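Local coordinates for ActII protein (Streptomyces coelicolor, PDB 2OPT) that probably binds operator DNA as a TetR-family transcriptional repressor, with a helical ligand-binding body that recognises actinorhodin and a biosynthetic precursor, at residues D51-L54 with D55-D59; T14-G17 with I18-A21; R30-A33 with Q34-T38. All coordinates share one frame; numbering follows the deposited sequence.

Interaction 1 of 3, residues D51-L54 with D55-D59; sequences DELL and DLVFD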
# COMPACT_ATOMS: atom_id res chain seq x y z
N ASP A 51 17.54 -3.64 13.17
CA ASP A 51 16.84 -2.62 12.41
C ASP A 51 17.74 -1.77 11.54
O ASP A 51 17.37 -1.39 10.45
CB ASP A 51 16.02 -1.76 13.38
CG ASP A 51 14.84 -2.54 13.94
OD1 ASP A 51 14.38 -3.52 13.26
OD2 ASP A 51 14.33 -2.17 15.03
N GLU A 52 18.92 -1.45 12.01
CA GLU A 52 19.85 -0.63 11.23
C GLU A 52 20.38 -1.45 10.09
O GLU A 52 20.63 -0.94 9.01
CB GLU A 52 20.98 -0.22 12.14
CG GLU A 52 20.36 0.76 13.22
CD GLU A 52 21.21 1.04 14.47
OE1 GLU A 52 22.01 0.19 14.89
OE2 GLU A 52 21.02 2.13 15.09
N LEU A 53 20.59 -2.72 10.35
CA LEU A 53 21.08 -3.64 9.31
C LEU A 53 20.10 -3.67 8.14
O LEU A 53 20.48 -3.59 6.98
CB LEU A 53 21.25 -5.01 9.94
CG LEU A 53 21.76 -6.16 9.03
CD1 LEU A 53 20.59 -6.67 8.30
CD2 LEU A 53 22.91 -5.72 8.09
N LEU A 54 18.83 -3.86 8.45
CA LEU A 54 17.78 -3.90 7.44
C LEU A 54 17.72 -2.58 6.65
O LEU A 54 17.45 -2.61 5.46
CB LEU A 54 16.43 -4.22 8.10
CG LEU A 54 16.31 -5.68 8.59
CD1 LEU A 54 14.94 -5.86 9.22
CD2 LEU A 54 16.55 -6.69 7.44
N ASP A 55 17.95 -1.42 7.29
CA ASP A 55 18.00 -0.13 6.57
C ASP A 55 19.08 -0.25 5.51
O ASP A 55 18.96 0.28 4.39
CB ASP A 55 18.41 1.02 7.52
CG ASP A 55 17.30 1.44 8.50
OD1 ASP A 55 16.12 1.23 8.21
OD2 ASP A 55 17.61 2.10 9.54
N LEU A 56 20.18 -0.93 5.85
CA LEU A 56 21.31 -1.03 4.93
C LEU A 56 21.07 -1.98 3.76
O LEU A 56 21.57 -1.76 2.64
CB LEU A 56 22.58 -1.44 5.70
CG LEU A 56 23.19 -0.44 6.70
CD1 LEU A 56 24.35 -1.13 7.43
CD2 LEU A 56 23.68 0.80 6.04
N VAL A 57 20.38 -3.08 4.06
CA VAL A 57 20.01 -4.10 3.08
C VAL A 57 19.03 -3.40 2.11
O VAL A 57 19.16 -3.51 0.91
CB VAL A 57 19.37 -5.30 3.77
CG1 VAL A 57 18.75 -6.24 2.77
CG2 VAL A 57 20.40 -6.10 4.60
N PHE A 58 18.11 -2.61 2.65
CA PHE A 58 17.20 -1.89 1.79
C PHE A 58 17.94 -0.97 0.83
O PHE A 58 17.65 -0.97 -0.37
CB PHE A 58 16.16 -1.11 2.64
CG PHE A 58 15.13 -0.34 1.82
CD1 PHE A 58 14.61 -0.86 0.65
CD2 PHE A 58 14.64 0.88 2.29
CE1 PHE A 58 13.65 -0.15 -0.09
CE2 PHE A 58 13.69 1.59 1.58
CZ PHE A 58 13.18 1.06 0.40
N ASP A 59 18.92 -0.20 1.32
CA ASP A 59 19.60 0.72 0.41
C ASP A 59 20.45 0.00 -0.62
O ASP A 59 20.57 0.45 -1.77
CB ASP A 59 20.46 1.71 1.15
CG ASP A 59 20.79 2.90 0.29
OD1 ASP A 59 19.85 3.67 -0.01
OD2 ASP A 59 21.94 2.96 -0.21
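L53 and V57, one turn apart on helix 50-61, make the apolar side-chain contact of this stretch: L53 CD1 lies 3.7 Å from V57 CG2. V57 carries CG2 beside its backbone N and CG1 anti to it (chi1 169°), which turns CG2 back toward the preceding turn, where it also rests 3.5 Å from L53 O. Beneath the two side chains, V57 N donates to L53 O at 3.0 Å. A short branched residue suits the place, since CG2 serves L53 and A15 while CG1 turns to L16 and L19 of helix 8-22; L53 and L56 press on V47. F58 N to L54 O, at 2.9 Å, continues the ladder, and L54 and F58 pack on I99.

The other side is looser and polar. D51 and D55 are exposed, and the bond from D55 N to D51 O is longer, 3.2 Å. D55 folds its carboxylate back over the preceding turn, with CG 3.4 Å from D51 O, yet its charge is met by R103, which also donates to D51 O. E52 turns instead to the backbone N of N49. The chemistry thus implies an amphipathic helix, held by apolar side chains to helices 8-22, 40-47 and 96-100, and to R103 by charge and a backbone bond.

Interaction 2 of 3, residues T14-G17 with I18-A21; sequences TALG and ILDA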
# COMPACT_ATOMS: atom_id res chain seq x y z
N THR A 14 26.26 -10.32 2.49
CA THR A 14 26.01 -11.59 3.15
C THR A 14 24.59 -11.62 3.68
O THR A 14 23.89 -12.59 3.50
CB THR A 14 27.03 -11.77 4.31
OG1 THR A 14 28.35 -11.80 3.73
CG2 THR A 14 26.80 -13.07 5.09
N ALA A 15 24.18 -10.54 4.35
CA ALA A 15 22.82 -10.44 4.84
C ALA A 15 21.74 -10.55 3.76
O ALA A 15 20.74 -11.29 3.92
CB ALA A 15 22.66 -9.11 5.63
N LEU A 16 21.94 -9.86 2.65
CA LEU A 16 21.03 -9.94 1.55
C LEU A 16 20.96 -11.37 1.01
O LEU A 16 19.92 -11.84 0.58
CB LEU A 16 21.51 -8.98 0.46
CG LEU A 16 20.64 -8.98 -0.81
CD1 LEU A 16 19.19 -8.54 -0.48
CD2 LEU A 16 21.28 -8.07 -1.88
N GLY A 17 22.08 -12.08 1.06
CA GLY A 17 22.13 -13.46 0.54
C GLY A 17 21.24 -14.35 1.42
O GLY A 17 20.49 -15.21 0.94
N ILE A 18 21.29 -14.12 2.73
CA ILE A 18 20.49 -14.91 3.67
C ILE A 18 19.01 -14.65 3.38
O ILE A 18 18.24 -15.57 3.21
CB ILE A 18 20.85 -14.59 5.16
CG1 ILE A 18 22.27 -15.14 5.46
CG2 ILE A 18 19.81 -15.20 6.14
CD1 ILE A 18 22.98 -14.39 6.64
N LEU A 19 18.65 -13.37 3.37
CA LEU A 19 17.30 -12.89 3.00
C LEU A 19 16.80 -13.52 1.70
O LEU A 19 15.69 -14.02 1.62
CB LEU A 19 17.36 -11.39 2.80
CG LEU A 19 16.58 -10.36 3.59
CD1 LEU A 19 16.30 -9.12 2.72
CD2 LEU A 19 15.26 -10.92 4.06
N ASP A 20 17.61 -13.46 0.66
CA ASP A 20 17.19 -13.96 -0.66
C ASP A 20 16.86 -15.45 -0.60
O ASP A 20 15.91 -15.92 -1.26
CB ASP A 20 18.29 -13.68 -1.71
CG ASP A 20 18.31 -12.19 -2.18
OD1 ASP A 20 17.36 -11.46 -1.89
OD2 ASP A 20 19.26 -11.76 -2.86
N ALA A 21 17.63 -16.20 0.19
CA ALA A 21 17.51 -17.66 0.18
C ALA A 21 16.56 -18.15 1.25
O ALA A 21 16.00 -19.23 1.11
CB ALA A 21 18.90 -18.33 0.36
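I18 begins the second half of this turn-to-turn contact by reaching back over T14: its N donates to T14 O at 3.1 Å, and its CD1 lies 3.7 Å from the same oxygen. CG1 stands beside the backbone N and anti to the carbonyl carbon (chi1 -69°), a placement that runs the longer branch back along the helix toward T14, whose CG2 is a loose 4.3 Å from CD1. A beta-branched aliphatic residue suits a buried spot like this, since its CG1-CD1 branch covers the T14 carbonyl. T14 spends its own hydroxyl on R10 O, a turn earlier, so a polar residue is accommodated within the helix.

L19 follows, and its N donates to A15 O along a nearly straight line, 173° at the hydrogen. Its side chain leans only slightly on the preceding turn, CB being 3.4 Å from L16 O, and it is spent mainly on other parts of the domain.

D20 makes the closest side-chain approach. Its N donates to L16 O at 2.8 Å, while its carboxylate passes across the L16 side chain, OD1 lying 3.7 Å from L16 CD1. That is van der Waals contact alone; the polar partner of OD1 is H93, a residue that L16 also touches. A21 closes the segment with a bond from its N to G17 O, and its small CB suits the exposed face it shares with G17.

Around this turn of helix 8-22, A15, L16 and L19 face V57 of helix 50-61, and L16 reaches V61 as well. T14 and A15 lie against L32 of helix 29-36, with L24 and L27 of the intervening loop packed onto L19.

Interaction 3 of 3, residues R30-A33 with Q34-T38; sequences RRLA and QELKT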
# COMPACT_ATOMS: atom_id res chain seq x y z
N ARG A 30 22.64 -12.94 15.00
CA ARG A 30 23.38 -14.15 15.32
C ARG A 30 23.67 -15.00 14.08
O ARG A 30 24.80 -15.48 13.92
CB ARG A 30 22.64 -14.95 16.38
CG ARG A 30 23.46 -16.04 16.99
CD ARG A 30 22.79 -16.54 18.26
NE ARG A 30 22.85 -15.54 19.34
CZ ARG A 30 23.87 -15.39 20.17
NH1 ARG A 30 23.81 -14.44 21.11
NH2 ARG A 30 24.94 -16.18 20.07
N ARG A 31 22.66 -15.18 13.22
CA ARG A 31 22.84 -15.96 12.00
C ARG A 31 23.86 -15.26 11.13
O ARG A 31 24.72 -15.90 10.50
CB ARG A 31 21.51 -16.06 11.25
CG ARG A 31 21.64 -16.68 9.81
CD ARG A 31 22.31 -18.04 9.83
NE ARG A 31 22.60 -18.57 8.49
CZ ARG A 31 21.66 -19.02 7.67
NH1 ARG A 31 20.36 -19.00 8.04
NH2 ARG A 31 22.02 -19.48 6.49
N LEU A 32 23.77 -13.93 11.09
CA LEU A 32 24.63 -13.12 10.25
C LEU A 32 26.07 -13.23 10.74
O LEU A 32 26.99 -13.47 9.94
CB LEU A 32 24.12 -11.66 10.19
CG LEU A 32 24.89 -10.65 9.33
CD1 LEU A 32 25.17 -11.14 7.84
CD2 LEU A 32 24.21 -9.32 9.36
N ALA A 33 26.27 -13.16 12.05
CA ALA A 33 27.62 -13.31 12.59
C ALA A 33 28.19 -14.70 12.32
O ALA A 33 29.38 -14.86 12.01
CB ALA A 33 27.62 -13.01 14.06
N GLN A 34 27.35 -15.72 12.46
CA GLN A 34 27.71 -17.10 12.13
C GLN A 34 28.16 -17.22 10.68
O GLN A 34 29.21 -17.81 10.37
CB GLN A 34 26.48 -17.95 12.35
CG GLN A 34 26.63 -19.39 11.88
CD GLN A 34 25.37 -20.26 12.12
OE1 GLN A 34 25.15 -20.73 13.24
NE2 GLN A 34 24.60 -20.53 11.07
N GLU A 35 27.38 -16.65 9.78
CA GLU A 35 27.63 -16.74 8.36
C GLU A 35 28.96 -16.05 7.98
O GLU A 35 29.65 -16.49 7.06
CB GLU A 35 26.45 -16.10 7.64
CG GLU A 35 26.22 -16.59 6.27
CD GLU A 35 25.82 -18.04 6.20
OE1 GLU A 35 25.24 -18.59 7.19
OE2 GLU A 35 26.10 -18.62 5.12
N LEU A 36 29.28 -14.95 8.66
CA LEU A 36 30.50 -14.19 8.44
C LEU A 36 31.69 -14.76 9.21
O LEU A 36 32.85 -14.45 8.91
CB LEU A 36 30.26 -12.77 8.88
CG LEU A 36 29.34 -11.87 8.03
CD1 LEU A 36 28.85 -10.73 8.87
CD2 LEU A 36 30.14 -11.36 6.84
N LYS A 37 31.41 -15.58 10.22
CA LYS A 37 32.43 -16.14 11.10
C LYS A 37 33.16 -15.07 11.84
O LYS A 37 34.38 -15.10 11.95
CB LYS A 37 33.38 -17.02 10.31
CG LYS A 37 32.79 -18.37 10.14
CD LYS A 37 32.90 -18.85 8.74
CE LYS A 37 32.03 -20.09 8.62
NZ LYS A 37 30.64 -19.83 9.19
N THR A 38 32.42 -14.13 12.38
CA THR A 38 33.02 -13.05 13.10
C THR A 38 32.39 -12.99 14.48
O THR A 38 31.42 -13.69 14.78
CB THR A 38 32.79 -11.73 12.38
OG1 THR A 38 33.52 -10.68 13.04
CG2 THR A 38 31.24 -11.39 12.35
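R31 and E35 form a salt bridge across one turn of helix 29-36, the first helix of the predicted helix-turn-helix motif. From CB, the R31 chain leaves with CG anti to the backbone N (chi1 171°), then bends at chi2 to bring CD across to the Q34 side chain, 3.6 Å from NE2. NE donates to E35 OE1 at 2.9 Å and a nearly straight 168°. That oxygen lies at the guanidinium edge, in its plane; the carboxylate plane is 62° from that of the guanidinium, and OE1 is met from above its own plane. At the tip NH2 adds a weak bond to the same OE1, whereas NH1 pairs with E22 of helix 8-22; a long, forked cation suits a place between two acids. A leucine here would probably leave E35 and E22 without this shared positive mate, and so lose the charged link between the two helices.

On the buried side, L32 and L36 lie alongside each other, CD1 to CD1 3.8 Å, both reaching T14 and L43. The helix ends in a Schellman motif: K37 takes a positive phi, T38 N donates to A33 O at 3.1 Å, and K37 N to Q34 O. K37 NZ curls back to Q34 O as well, 2.7 Å away, reaching it from the face opposite K37 N.

In the fold
The three contacts belong to three helices of the TetR-type DNA-binding domain, and each meets the other two. Interaction 2, on helix 8-22, is the nearest to both others, its centre about 12 Å from each; the centres of interactions 1 and 3 are about 16 Å apart. A15 touches both other contacts: its CB lies 3.9 Å from V57 CG2 of interaction 1, and its N is 3.7 Å from L32 CD1 of interaction 3. L53 CG and L32 CD2, 4.0 Å apart, join interactions 1 and 3 directly. Only interaction 3 falls within the predicted helix-turn-helix, whereas interaction 1 faces R103 and I99 of the larger helical body.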